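Local coordinates for protein Sodium/sialic acid symporter SiaT (PDB 5NV9) that couples the inward flow of sodium ions to the uptake of the sialic acid N-acetylneuraminic acid across the bacterial inner membrane, at residues 89-92 and 93-97; 248-251 and 252-256; 269-272 and 273-277; 417-420 and 421-425; 98-102 and 103-107. All coordinates share one frame; numbering follows the deposited sequence.

Contact 1: residues 89-92 and 93-97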
loop_
_atom_site.group_PDB
_atom_site.type_symbol
_atom_site.label_atom_id
_atom_site.label_comp_id
_atom_site.label_asym_id
_atom_site.label_seq_id
_atom_site.Cartn_x
_atom_site.Cartn_y
_atom_site.Cartn_z
ATOM N N LEU A 89 15.936 0.897 1.582
ATOM C CA LEU A 89 15.995 0.863 0.106
ATOM C C LEU A 89 17.326 0.436 -0.544
ATOM O O LEU A 89 17.297 -0.262 -1.539
ATOM C CB LEU A 89 15.488 2.186 -0.538
ATOM C CG LEU A 89 13.995 2.478 -0.288
ATOM C CD1 LEU A 89 13.501 3.813 -0.852
ATOM C CD2 LEU A 89 13.095 1.341 -0.749
ATOM N N PRO A 90 18.486 0.899 -0.026
ATOM C CA PRO A 90 19.767 0.427 -0.566
ATOM C C PRO A 90 19.959 -1.122 -0.418
ATOM O O PRO A 90 20.452 -1.812 -1.345
ATOM C CB PRO A 90 20.797 1.185 0.278
ATOM C CG PRO A 90 20.041 2.285 0.957
ATOM C CD PRO A 90 18.663 1.800 1.118
ATOM N N LEU A 91 19.472 -1.672 0.681
ATOM C CA LEU A 91 19.513 -3.115 0.891
ATOM C C LEU A 91 18.638 -3.837 -0.160
ATOM O O LEU A 91 19.008 -4.917 -0.673
ATOM C CB LEU A 91 19.008 -3.431 2.295
ATOM C CG LEU A 91 19.804 -2.853 3.490
ATOM C CD1 LEU A 91 21.237 -3.313 3.357
ATOM C CD2 LEU A 91 19.739 -1.327 3.639
ATOM N N VAL A 92 17.479 -3.240 -0.505
ATOM C CA VAL A 92 16.614 -3.826 -1.523
ATOM C C VAL A 92 17.337 -3.801 -2.870
ATOM O O VAL A 92 17.353 -4.791 -3.611
ATOM C CB VAL A 92 15.308 -3.045 -1.655
ATOM C CG1 VAL A 92 14.470 -3.598 -2.819
ATOM C CG2 VAL A 92 14.574 -3.024 -0.308
ATOM N N PHE A 93 17.905 -2.642 -3.193
ATOM C CA PHE A 93 18.663 -2.445 -4.431
ATOM C C PHE A 93 19.818 -3.427 -4.588
ATOM O O PHE A 93 19.972 -4.026 -5.635
ATOM C CB PHE A 93 19.163 -0.992 -4.531
ATOM C CG PHE A 93 19.790 -0.661 -5.845
ATOM C CD1 PHE A 93 19.001 -0.531 -6.980
ATOM C CD2 PHE A 93 21.167 -0.501 -5.947
ATOM C CE1 PHE A 93 19.559 -0.229 -8.212
ATOM C CE2 PHE A 93 21.759 -0.179 -7.174
ATOM C CZ PHE A 93 20.950 -0.065 -8.320
ATOM N N TYR A 94 20.651 -3.559 -3.577
ATOM C CA TYR A 94 21.823 -4.372 -3.683
ATOM C C TYR A 94 21.553 -5.856 -3.591
ATOM O O TYR A 94 22.189 -6.614 -4.301
ATOM C CB TYR A 94 22.871 -3.950 -2.647
ATOM C CG TYR A 94 23.469 -2.613 -3.007
ATOM C CD1 TYR A 94 24.050 -2.409 -4.284
ATOM C CD2 TYR A 94 23.470 -1.545 -2.102
ATOM C CE1 TYR A 94 24.580 -1.180 -4.651
ATOM C CE2 TYR A 94 24.005 -0.307 -2.456
ATOM C CZ TYR A 94 24.567 -0.136 -3.727
ATOM O OH TYR A 94 25.090 1.086 -4.111
ATOM N N PHE A 95 20.603 -6.294 -2.764
ATOM C CA PHE A 95 20.474 -7.740 -2.524
ATOM C C PHE A 95 19.300 -8.382 -3.229
ATOM O O PHE A 95 19.391 -9.585 -3.509
ATOM C CB PHE A 95 20.435 -8.026 -1.038
ATOM C CG PHE A 95 21.701 -7.651 -0.339
ATOM C CD1 PHE A 95 22.889 -8.279 -0.661
ATOM C CD2 PHE A 95 21.717 -6.678 0.645
ATOM C CE1 PHE A 95 24.080 -7.920 -0.036
ATOM C CE2 PHE A 95 22.887 -6.346 1.302
ATOM C CZ PHE A 95 24.079 -6.954 0.943
ATOM N N TYR A 96 18.206 -7.630 -3.489
ATOM C CA TYR A 96 16.939 -8.251 -3.988
ATOM C C TYR A 96 16.766 -7.993 -5.464
ATOM O O TYR A 96 16.623 -8.911 -6.231
ATOM C CB TYR A 96 15.722 -7.751 -3.204
ATOM C CG TYR A 96 15.582 -8.260 -1.753
ATOM C CD1 TYR A 96 16.348 -7.762 -0.734
ATOM C CD2 TYR A 96 14.622 -9.225 -1.432
ATOM C CE1 TYR A 96 16.233 -8.227 0.593
ATOM C CE2 TYR A 96 14.449 -9.686 -0.119
ATOM C CZ TYR A 96 15.278 -9.207 0.884
ATOM O OH TYR A 96 15.071 -9.708 2.148
ATOM N N ILE A 97 16.825 -6.714 -5.868
ATOM C CA ILE A 97 16.491 -6.283 -7.272
ATOM C C ILE A 97 17.264 -7.007 -8.407
ATOM O O ILE A 97 16.620 -7.438 -9.414
ATOM C CB ILE A 97 16.496 -4.750 -7.417
ATOM C CG1 ILE A 97 15.193 -4.222 -6.798
ATOM C CG2 ILE A 97 16.662 -4.315 -8.863
ATOM C CD1 ILE A 97 15.125 -2.708 -6.645
#
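V92 O takes two backbone donors, and the turn of helix widens around it. I97 N reaches this oxygen at 3.0 Å almost in line with the C=O bond, whereas Y96 N comes in tilted and less straight, with an N-H...O angle of 148°. In helix 89-102 the I97 bond reaches back five residues, the pi-type spacing, while the Y96 bond keeps the four-residue alpha spacing. Before it the ladder is regular: F93 N binds L89 O, Y94 N binds P90 O at 2.8 Å, and F95 N binds L91 O. P90 suits this first turn because its nitrogen, which has no hydrogen, needs no acceptor there. The widened turn falls where the membrane span gives way to the cytoplasmic side of this LeuT-fold transporter. Apolar contacts follow the same spacing. L91 and F95 run alongside each other on the surface, CD1 of L91 lying 4.0 Å from CE2 of F95, and the F95 ring also meets F427 edge-to-face. On the buried side CG1 of V92, anti to its backbone N (chi1 175°), is carried to within 4.0 Å of CD1 of I97. The Y96 ring turns its edge to L91 O, with CD1 at 3.9 Å, and packs against T252.

Contact 2: residues 248-251 and 252-256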
loop_
_atom_site.group_PDB
_atom_site.type_symbol
_atom_site.label_atom_id
_atom_site.label_comp_id
_atom_site.label_asym_id
_atom_site.label_seq_id
_atom_site.Cartn_x
_atom_site.Cartn_y
_atom_site.Cartn_z
ATOM N N ILE A 248 10.021 -4.035 5.125
ATOM C CA ILE A 248 10.685 -5.079 4.384
ATOM C C ILE A 248 9.610 -5.855 3.600
ATOM O O ILE A 248 9.791 -6.205 2.418
ATOM C CB ILE A 248 11.522 -5.995 5.274
ATOM C CG1 ILE A 248 12.696 -5.189 5.851
ATOM C CG2 ILE A 248 12.132 -7.115 4.476
ATOM C CD1 ILE A 248 13.175 -5.750 7.191
ATOM N N GLN A 249 8.508 -6.152 4.242
ATOM C CA GLN A 249 7.408 -6.831 3.492
ATOM C C GLN A 249 7.052 -6.039 2.247
ATOM O O GLN A 249 6.961 -6.572 1.129
ATOM C CB GLN A 249 6.180 -6.983 4.364
ATOM C CG GLN A 249 5.030 -7.579 3.584
ATOM C CD GLN A 249 3.840 -7.935 4.453
ATOM O OE1 GLN A 249 3.974 -8.361 5.600
ATOM N NE2 GLN A 249 2.664 -7.827 3.883
ATOM N N GLN A 250 6.812 -4.769 2.447
ATOM C CA GLN A 250 6.271 -3.879 1.348
ATOM C C GLN A 250 7.206 -3.797 0.149
ATOM O O GLN A 250 6.764 -3.899 -0.976
ATOM C CB GLN A 250 5.984 -2.478 1.890
ATOM C CG GLN A 250 5.382 -1.459 0.912
ATOM C CD GLN A 250 3.992 -1.849 0.441
ATOM O OE1 GLN A 250 2.978 -1.378 0.984
ATOM N NE2 GLN A 250 3.933 -2.732 -0.564
ATOM N N PHE A 251 8.504 -3.685 0.415
ATOM C CA PHE A 251 9.499 -3.459 -0.610
ATOM C C PHE A 251 10.250 -4.653 -1.152
ATOM O O PHE A 251 10.932 -4.478 -2.173
ATOM C CB PHE A 251 10.445 -2.315 -0.149
ATOM C CG PHE A 251 9.729 -1.004 -0.032
ATOM C CD1 PHE A 251 9.573 -0.184 -1.144
ATOM C CD2 PHE A 251 9.131 -0.620 1.172
ATOM C CE1 PHE A 251 8.870 1.011 -1.053
ATOM C CE2 PHE A 251 8.418 0.581 1.276
ATOM C CZ PHE A 251 8.301 1.389 0.150
ATOM N N THR A 252 10.116 -5.834 -0.534
ATOM C CA THR A 252 10.780 -7.077 -1.019
ATOM C C THR A 252 9.830 -8.235 -1.376
ATOM O O THR A 252 10.142 -9.087 -2.193
ATOM C CB THR A 252 11.792 -7.618 0.009
ATOM O OG1 THR A 252 11.165 -8.020 1.235
ATOM C CG2 THR A 252 12.844 -6.574 0.318
ATOM N N ALA A 253 8.677 -8.299 -0.729
ATOM C CA ALA A 253 7.849 -9.502 -0.773
ATOM C C ALA A 253 6.468 -9.226 -1.300
ATOM O O ALA A 253 5.698 -10.147 -1.359
ATOM C CB ALA A 253 7.766 -10.138 0.625
ATOM N N SER A 254 6.178 -7.987 -1.728
ATOM C CA SER A 254 4.837 -7.579 -2.096
ATOM C C SER A 254 4.828 -7.207 -3.577
ATOM O O SER A 254 5.544 -6.300 -3.995
ATOM C CB SER A 254 4.407 -6.413 -1.220
ATOM O OG SER A 254 3.032 -6.184 -1.363
ATOM N N GLN A 255 4.034 -7.934 -4.354
ATOM C CA GLN A 255 4.021 -7.799 -5.797
ATOM C C GLN A 255 3.672 -6.400 -6.299
ATOM O O GLN A 255 4.144 -6.014 -7.372
ATOM C CB GLN A 255 3.066 -8.839 -6.388
ATOM C CG GLN A 255 2.859 -8.725 -7.914
ATOM C CD GLN A 255 4.083 -9.051 -8.774
ATOM O OE1 GLN A 255 5.170 -9.386 -8.268
ATOM N NE2 GLN A 255 3.939 -8.852 -10.083
ATOM N N ASP A 256 2.812 -5.654 -5.581
ATOM C CA ASP A 256 2.410 -4.301 -6.063
ATOM C C ASP A 256 3.609 -3.329 -6.168
ATOM O O ASP A 256 3.661 -2.518 -7.086
ATOM C CB ASP A 256 1.236 -3.708 -5.254
ATOM C CG ASP A 256 1.536 -3.575 -3.765
ATOM O OD1 ASP A 256 2.362 -4.370 -3.157
ATOM O OD2 ASP A 256 0.896 -2.664 -3.187
HETATM O O HOH W 1 0.962 -2.081 -0.696
#
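T252 grips I248 O twice, at the cytoplasmic end of transmembrane helix 236-253. Its OG1, set between the backbone N and the carbonyl carbon (chi1 64°), donates at 2.6 Å to I248 O from above the carbonyl plane. T252 N binds I248 O at 3.0 Å from the opposite face. A small, beta-branched threonine can fold its hydroxyl back while its methyl packs against V92. Next, A253 N continues the ladder to Q249 O, its small methyl fitting against T419 and F422. S254 lies between helix 236-253 and helix 255-258, at the N-cap position of the latter; its CB sits 3.5 Å from Q250 O, and its OG donates at 2.6 Å to D256 OD1. The side chains of D256 and Q250 cross at about a right angle, amide and carboxylate planes 52° apart, and Q250 NE2 makes a weak bond to D256 OD1 at 3.4 Å. A water donates to Q250 OE1 and, at 2.6 Å, to D256 OD2. Q250 lies about 4 Å from the bound sialic acid, and D256 is close to S346 of the second sodium site. Serine, amide and water would together hold the carboxylate, the amide only weakly.

Contact 3: residues 269-272 and 273-277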
loop_
_atom_site.group_PDB
_atom_site.type_symbol
_atom_site.label_atom_id
_atom_site.label_comp_id
_atom_site.label_asym_id
_atom_site.label_seq_id
_atom_site.Cartn_x
_atom_site.Cartn_y
_atom_site.Cartn_z
ATOM N N GLU A 269 17.898 3.223 -14.408
ATOM C CA GLU A 269 16.515 3.743 -14.267
ATOM C C GLU A 269 15.840 3.136 -13.036
ATOM O O GLU A 269 15.029 3.794 -12.413
ATOM C CB GLU A 269 15.706 3.466 -15.539
ATOM C CG GLU A 269 16.095 4.399 -16.691
ATOM C CD GLU A 269 15.906 5.873 -16.308
ATOM O OE1 GLU A 269 15.028 6.185 -15.462
ATOM O OE2 GLU A 269 16.656 6.747 -16.807
ATOM N N THR A 270 16.223 1.892 -12.690
ATOM C CA THR A 270 15.787 1.242 -11.478
ATOM C C THR A 270 16.206 1.985 -10.247
ATOM O O THR A 270 15.392 2.157 -9.329
ATOM C CB THR A 270 16.206 -0.255 -11.439
ATOM O OG1 THR A 270 15.821 -0.886 -12.678
ATOM C CG2 THR A 270 15.542 -0.941 -10.343
ATOM N N LYS A 271 17.467 2.424 -10.188
ATOM C CA LYS A 271 17.893 3.306 -9.109
ATOM C C LYS A 271 17.065 4.617 -9.014
ATOM O O LYS A 271 16.710 5.123 -7.914
ATOM C CB LYS A 271 19.375 3.669 -9.294
ATOM C CG LYS A 271 20.093 3.980 -8.013
ATOM C CD LYS A 271 21.394 4.760 -8.207
ATOM C CE LYS A 271 22.164 4.345 -9.424
ATOM N NZ LYS A 271 22.563 2.910 -9.408
ATOM N N ARG A 272 16.791 5.201 -10.166
ATOM C CA ARG A 272 15.943 6.371 -10.190
ATOM C C ARG A 272 14.551 6.129 -9.611
ATOM O O ARG A 272 13.991 7.038 -8.975
ATOM C CB ARG A 272 15.865 6.915 -11.617
ATOM C CG ARG A 272 17.142 7.607 -11.954
ATOM C CD ARG A 272 17.237 7.916 -13.432
ATOM N NE ARG A 272 18.379 8.788 -13.650
ATOM C CZ ARG A 272 18.674 9.401 -14.799
ATOM N NH1 ARG A 272 17.906 9.226 -15.874
ATOM N NH2 ARG A 272 19.730 10.223 -14.857
ATOM N N THR A 273 13.985 4.940 -9.850
ATOM C CA THR A 273 12.728 4.565 -9.220
ATOM C C THR A 273 12.864 4.650 -7.672
ATOM O O THR A 273 12.024 5.274 -6.985
ATOM C CB THR A 273 12.293 3.123 -9.630
ATOM O OG1 THR A 273 12.146 3.018 -11.037
ATOM C CG2 THR A 273 11.004 2.662 -8.941
ATOM N N LEU A 274 13.889 4.018 -7.104
ATOM C CA LEU A 274 14.002 4.033 -5.628
ATOM C C LEU A 274 14.317 5.409 -5.159
ATOM O O LEU A 274 13.809 5.821 -4.108
ATOM C CB LEU A 274 15.011 3.026 -5.055
ATOM C CG LEU A 274 14.856 1.561 -5.498
ATOM C CD1 LEU A 274 15.958 0.611 -4.979
ATOM C CD2 LEU A 274 13.547 0.997 -5.037
ATOM N N ILE A 275 15.114 6.164 -5.922
ATOM C CA ILE A 275 15.505 7.517 -5.449
ATOM C C ILE A 275 14.308 8.494 -5.430
ATOM O O ILE A 275 14.087 9.223 -4.448
ATOM C CB ILE A 275 16.640 8.091 -6.280
ATOM C CG1 ILE A 275 17.918 7.347 -5.905
ATOM C CG2 ILE A 275 16.841 9.596 -6.037
ATOM C CD1 ILE A 275 18.934 7.319 -7.015
ATOM N N THR A 276 13.503 8.435 -6.487
ATOM C CA THR A 276 12.330 9.271 -6.575
ATOM C C THR A 276 11.307 8.955 -5.451
ATOM O O THR A 276 10.656 9.861 -4.887
ATOM C CB THR A 276 11.647 9.060 -7.921
ATOM O OG1 THR A 276 12.562 9.372 -8.966
ATOM C CG2 THR A 276 10.464 9.950 -8.039
ATOM N N ASN A 277 11.092 7.664 -5.212
ATOM C CA ASN A 277 10.219 7.235 -4.160
ATOM C C ASN A 277 10.762 7.724 -2.811
ATOM O O ASN A 277 10.001 8.309 -2.033
ATOM C CB ASN A 277 10.038 5.720 -4.166
ATOM C CG ASN A 277 9.287 5.239 -2.955
ATOM O OD1 ASN A 277 8.082 5.400 -2.886
ATOM N ND2 ASN A 277 10.021 4.682 -1.945
#
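K271 and I275 meet because their first torsions lean the chains together: K271 has CG anti to the backbone N (chi1 -152°), and I275 sends CG1 back beside its own N (chi1 -73°). This is an i to i+4 pairing on helix 267-301, a long helix of the LeuT fold that enters the membrane from the cytoplasmic side at this point. The two side chains run side by side, so that CD1 of I275 lies 3.7 Å from CG of K271 and at a similar distance from its CD. The lysine suits the boundary: its CG and CD lie along the tip of the isoleucine, while bends farther out carry the amine to the ring of F93. The backbone under this pair is firmly bonded, with I275 N donating to K271 O at 2.8 Å.

A second pairing joins E269 and R272 within one turn. R272 keeps an extended chain from CG to NE and presents NH1 to the syn side of E269 OE2 at 2.9 Å, a salt bridge in which the carboxylate oxygen is tilted 30° from the guanidinium plane. The other oxygen, OE1, accepts from G47 N, which ties the helix to the start of helix 47-58. T273 packs on A50 of that helix, and buried T270 turns its hydroxyl to S266 O and T264 OG1. L274 brings its branched end against F93. Farther along, T276 N donates to R272 O at 2.9 Å, and T276 OG1 reaches the same R272 O from the opposite face at 2.7 Å.

Contact 4: residues 417-420 and 421-425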
loop_
_atom_site.group_PDB
_atom_site.type_symbol
_atom_site.label_atom_id
_atom_site.label_comp_id
_atom_site.label_asym_id
_atom_site.label_seq_id
_atom_site.Cartn_x
_atom_site.Cartn_y
_atom_site.Cartn_z
ATOM N N PRO A 417 5.128 -14.521 7.252
ATOM C CA PRO A 417 5.770 -15.723 6.657
ATOM C C PRO A 417 6.200 -15.479 5.196
ATOM O O PRO A 417 7.258 -15.926 4.779
ATOM C CB PRO A 417 4.679 -16.804 6.786
ATOM C CG PRO A 417 3.766 -16.338 7.872
ATOM C CD PRO A 417 3.808 -14.826 7.819
HETATM N N MSE A 418 5.402 -14.742 4.402
HETATM C CA MSE A 418 5.798 -14.498 3.015
HETATM C C MSE A 418 7.133 -13.759 2.963
HETATM O O MSE A 418 8.051 -14.077 2.151
HETATM C CB MSE A 418 4.602 -13.781 2.391
HETATM C CG MSE A 418 4.800 -13.262 0.977
HETATM SE SE MSE A 418 3.231 -12.148 0.469
HETATM C CE MSE A 418 2.055 -12.842 1.886
ATOM N N THR A 419 7.284 -12.790 3.842
ATOM C CA THR A 419 8.458 -11.928 3.862
ATOM C C THR A 419 9.680 -12.685 4.400
ATOM O O THR A 419 10.827 -12.469 3.942
ATOM C CB THR A 419 8.222 -10.707 4.771
ATOM O OG1 THR A 419 7.137 -9.904 4.280
ATOM C CG2 THR A 419 9.465 -9.886 4.902
ATOM N N GLY A 420 9.456 -13.548 5.396
ATOM C CA GLY A 420 10.555 -14.383 5.908
ATOM C C GLY A 420 11.177 -15.294 4.837
ATOM O O GLY A 420 12.388 -15.555 4.829
ATOM N N LEU A 421 10.314 -15.855 3.984
ATOM C CA LEU A 421 10.750 -16.683 2.902
ATOM C C LEU A 421 11.751 -15.985 2.018
ATOM O O LEU A 421 12.710 -16.629 1.635
ATOM C CB LEU A 421 9.591 -17.199 2.069
ATOM C CG LEU A 421 8.712 -18.292 2.701
ATOM C CD1 LEU A 421 7.383 -18.460 1.952
ATOM C CD2 LEU A 421 9.429 -19.628 2.721
ATOM N N PHE A 422 11.515 -14.700 1.670
ATOM C CA PHE A 422 12.455 -13.923 0.902
ATOM C C PHE A 422 13.753 -13.662 1.647
ATOM O O PHE A 422 14.835 -13.718 1.050
ATOM C CB PHE A 422 11.843 -12.558 0.332
ATOM C CG PHE A 422 10.861 -12.756 -0.809
ATOM C CD1 PHE A 422 9.555 -13.032 -0.565
ATOM C CD2 PHE A 422 11.278 -12.708 -2.126
ATOM C CE1 PHE A 422 8.654 -13.242 -1.609
ATOM C CE2 PHE A 422 10.402 -12.893 -3.167
ATOM C CZ PHE A 422 9.086 -13.170 -2.907
HETATM N N MSE A 423 13.662 -13.319 2.917
HETATM C CA MSE A 423 14.869 -13.050 3.731
HETATM C C MSE A 423 15.717 -14.284 3.831
HETATM O O MSE A 423 16.936 -14.251 3.655
HETATM C CB MSE A 423 14.493 -12.621 5.154
HETATM C CG MSE A 423 13.751 -11.298 5.185
HETATM SE SE MSE A 423 13.341 -10.715 7.025
HETATM C CE MSE A 423 15.221 -10.576 7.499
ATOM N N LEU A 424 15.051 -15.402 4.022
ATOM C CA LEU A 424 15.724 -16.734 4.141
ATOM C C LEU A 424 16.425 -17.129 2.837
ATOM O O LEU A 424 17.593 -17.452 2.826
ATOM C CB LEU A 424 14.690 -17.791 4.521
ATOM C CG LEU A 424 15.229 -19.222 4.686
ATOM C CD1 LEU A 424 16.030 -19.278 5.945
ATOM C CD2 LEU A 424 14.124 -20.251 4.702
ATOM N N GLY A 425 15.705 -17.020 1.713
ATOM C CA GLY A 425 16.312 -17.331 0.422
ATOM C C GLY A 425 17.476 -16.425 0.091
ATOM O O GLY A 425 18.496 -16.862 -0.453
#
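F422 lies over the preceding turn and meets M418 through the backbone. Its CB sits 3.8 Å from T419 O, and chi1 of -72° turns CG back beside the backbone N. Beyond CG the ring brings CD1 to within 3.3 Å of M418 O, which lies at the ring edge near its plane, and CE1 follows at 3.9 Å from M418 O. The far side of the ring, at CE2, touches F100 of helix 89-102, while CD1 also packs on A253. A flat, apolar side chain suits this place, where helix 415-427 of the LeuT-fold transporter is buried among other helices in the membrane. L421 similarly rests its CG 3.5 Å from P417 O, and then reaches A436 and I440 of helix 433-452. M423, a selenomethionine here, lays CG 3.4 Å from T419 O, bends about its CG-SE bond and touches V470. T419 satisfies its hydroxyl in the helix itself, on G415 O. Backbone bonds run from L421 N to P417 O, from M423 N to T419 O and, at 2.8 Å, from L424 N to G420 O, whereas F422 meets M418 O by its ring edge, through CD1. G420, without a side chain, takes part through its backbone.

Contact 5: residues 98-102 and 103-107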
loop_
_atom_site.group_PDB
_atom_site.type_symbol
_atom_site.label_atom_id
_atom_site.label_comp_id
_atom_site.label_asym_id
_atom_site.label_seq_id
_atom_site.Cartn_x
_atom_site.Cartn_y
_atom_site.Cartn_z
ATOM N N PRO A 98 18.544 -7.308 -8.186
ATOM C CA PRO A 98 19.259 -8.106 -9.211
ATOM C C PRO A 98 18.659 -9.472 -9.503
ATOM O O PRO A 98 18.634 -9.875 -10.672
ATOM C CB PRO A 98 20.695 -8.208 -8.663
ATOM C CG PRO A 98 20.825 -7.047 -7.727
ATOM C CD PRO A 98 19.454 -6.886 -7.100
ATOM N N PHE A 99 18.140 -10.166 -8.488
ATOM C CA PHE A 99 17.471 -11.458 -8.742
ATOM C C PHE A 99 16.206 -11.281 -9.517
ATOM O O PHE A 99 15.967 -11.990 -10.506
ATOM C CB PHE A 99 17.192 -12.224 -7.444
ATOM C CG PHE A 99 18.443 -12.809 -6.840
ATOM C CD1 PHE A 99 19.236 -12.064 -6.014
ATOM C CD2 PHE A 99 18.822 -14.119 -7.133
ATOM C CE1 PHE A 99 20.389 -12.598 -5.504
ATOM C CE2 PHE A 99 19.974 -14.650 -6.606
ATOM C CZ PHE A 99 20.766 -13.881 -5.800
ATOM N N PHE A 100 15.422 -10.291 -9.099
ATOM C CA PHE A 100 14.135 -10.018 -9.711
ATOM C C PHE A 100 14.339 -9.645 -11.192
ATOM O O PHE A 100 13.583 -10.098 -12.063
ATOM C CB PHE A 100 13.382 -8.861 -8.978
ATOM C CG PHE A 100 12.823 -9.221 -7.601
ATOM C CD1 PHE A 100 12.139 -10.410 -7.374
ATOM C CD2 PHE A 100 12.946 -8.347 -6.534
ATOM C CE1 PHE A 100 11.612 -10.716 -6.085
ATOM C CE2 PHE A 100 12.433 -8.647 -5.262
ATOM C CZ PHE A 100 11.753 -9.821 -5.032
ATOM N N ARG A 101 15.310 -8.790 -11.471
ATOM C CA ARG A 101 15.540 -8.370 -12.810
ATOM C C ARG A 101 16.105 -9.482 -13.677
ATOM O O ARG A 101 15.662 -9.636 -14.802
ATOM C CB ARG A 101 16.448 -7.148 -12.861
ATOM C CG ARG A 101 15.638 -5.927 -12.426
ATOM C CD ARG A 101 16.413 -4.632 -12.517
ATOM N NE ARG A 101 16.626 -4.262 -13.916
ATOM C CZ ARG A 101 15.736 -3.704 -14.742
ATOM N NH1 ARG A 101 14.475 -3.419 -14.369
ATOM N NH2 ARG A 101 16.123 -3.455 -15.954
ATOM N N LYS A 102 17.105 -10.215 -13.176
ATOM C CA LYS A 102 17.781 -11.216 -13.997
ATOM C C LYS A 102 16.886 -12.385 -14.306
ATOM O O LYS A 102 17.051 -13.047 -15.336
ATOM C CB LYS A 102 19.029 -11.745 -13.328
ATOM C CG LYS A 102 20.159 -10.747 -13.388
ATOM C CD LYS A 102 21.299 -11.235 -12.574
ATOM C CE LYS A 102 22.204 -10.111 -12.166
ATOM N NZ LYS A 102 22.979 -9.724 -13.316
ATOM N N LEU A 103 15.958 -12.669 -13.401
ATOM C CA LEU A 103 14.976 -13.717 -13.658
ATOM C C LEU A 103 13.857 -13.246 -14.560
ATOM O O LEU A 103 13.025 -14.043 -14.884
ATOM C CB LEU A 103 14.386 -14.310 -12.357
ATOM C CG LEU A 103 15.325 -15.101 -11.407
ATOM C CD1 LEU A 103 14.673 -15.271 -10.047
ATOM C CD2 LEU A 103 15.756 -16.451 -11.947
ATOM N N LYS A 104 13.817 -11.979 -14.960
ATOM C CA LYS A 104 12.769 -11.490 -15.842
ATOM C C LYS A 104 11.393 -11.883 -15.319
ATOM O O LYS A 104 10.536 -12.437 -16.041
ATOM C CB LYS A 104 12.950 -12.019 -17.260
ATOM C CG LYS A 104 14.332 -11.769 -17.844
ATOM C CD LYS A 104 14.558 -10.307 -18.159
ATOM C CE LYS A 104 15.788 -10.125 -19.038
ATOM N NZ LYS A 104 16.683 -9.041 -18.522
ATOM N N ILE A 105 11.175 -11.574 -14.048
ATOM C CA ILE A 105 9.955 -11.995 -13.392
ATOM C C ILE A 105 8.767 -11.235 -13.936
ATOM O O ILE A 105 8.889 -10.055 -14.268
ATOM C CB ILE A 105 10.032 -11.845 -11.854
ATOM C CG1 ILE A 105 10.281 -10.414 -11.403
ATOM C CG2 ILE A 105 11.137 -12.744 -11.322
ATOM C CD1 ILE A 105 9.405 -9.980 -10.268
ATOM N N THR A 106 7.628 -11.922 -14.010
ATOM C CA THR A 106 6.363 -11.269 -14.054
ATOM C C THR A 106 5.865 -11.130 -12.595
ATOM O O THR A 106 5.605 -10.005 -12.132
ATOM C CB THR A 106 5.383 -12.031 -14.972
ATOM O OG1 THR A 106 5.747 -11.739 -16.315
ATOM C CG2 THR A 106 3.922 -11.612 -14.755
ATOM N N SER A 107 5.855 -12.246 -11.868
ATOM C CA SER A 107 5.468 -12.281 -10.430
ATOM C C SER A 107 6.721 -12.423 -9.555
ATOM O O SER A 107 7.568 -13.232 -9.834
ATOM C CB SER A 107 4.521 -13.449 -10.162
ATOM O OG SER A 107 4.256 -13.631 -8.799
#
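F100 and I105 meet beneath a Schellman motif that ends helix 89-102 on the cytoplasmic side. K104 has left helical geometry with positive phi (50°), and two bonds run back into the last turn. K104 N binds R101 O at 3.0 Å from well above its carbonyl plane, while I105 N makes a weak but nearly straight bond to F100 O at 3.5 Å. The buried half is apolar. I105 points CB toward the helix end, and chi1 of 60° brings CG1 to 3.4 Å from F100 O, with CD1 of I105 lying 4.0 Å from CD1 of the F100 ring. Such a phenylalanine-isoleucine pair, flanked by A108 and I262, suits a helix end whose inner side is buried. L103 belongs partly to the surface but still rests its CG 3.3 Å from F99 O, whose carbonyl accepts L103 N. The other side is loose and charged: K102 and K104 are exposed, as befits lysines on a cytoplasmic face. R101 instead turns its guanidinium inward, where NH1 donates to Y261 O and T264 O. The K104 chain bends back over the helix end, bringing its CD to 3.6 Å from R101 O.

In the fold
Along the chain the order is contact 1, contact 5, contact 2, contact 3 and contact 4. Contacts 1 and 5 share helix 89-102, their centres about 13 Å apart, and contact 1 also touches the other three: contacts 2 and 3 each lie about 12 Å away between centres, contact 4 about 15 Å. Helix 89-102 thus stands among helices 236-253, 267-301 and 415-427. Contacts 3 and 4 lie farthest apart, about 24 Å between centres and without touching. Contact 2, nearest the centre of the chain, probably also joins contact 5 through a Q255-T106 hydrogen bond. Through contact 2, which borders the sialic acid site, the cluster probably links this site region with the cytoplasmic ends of the helices.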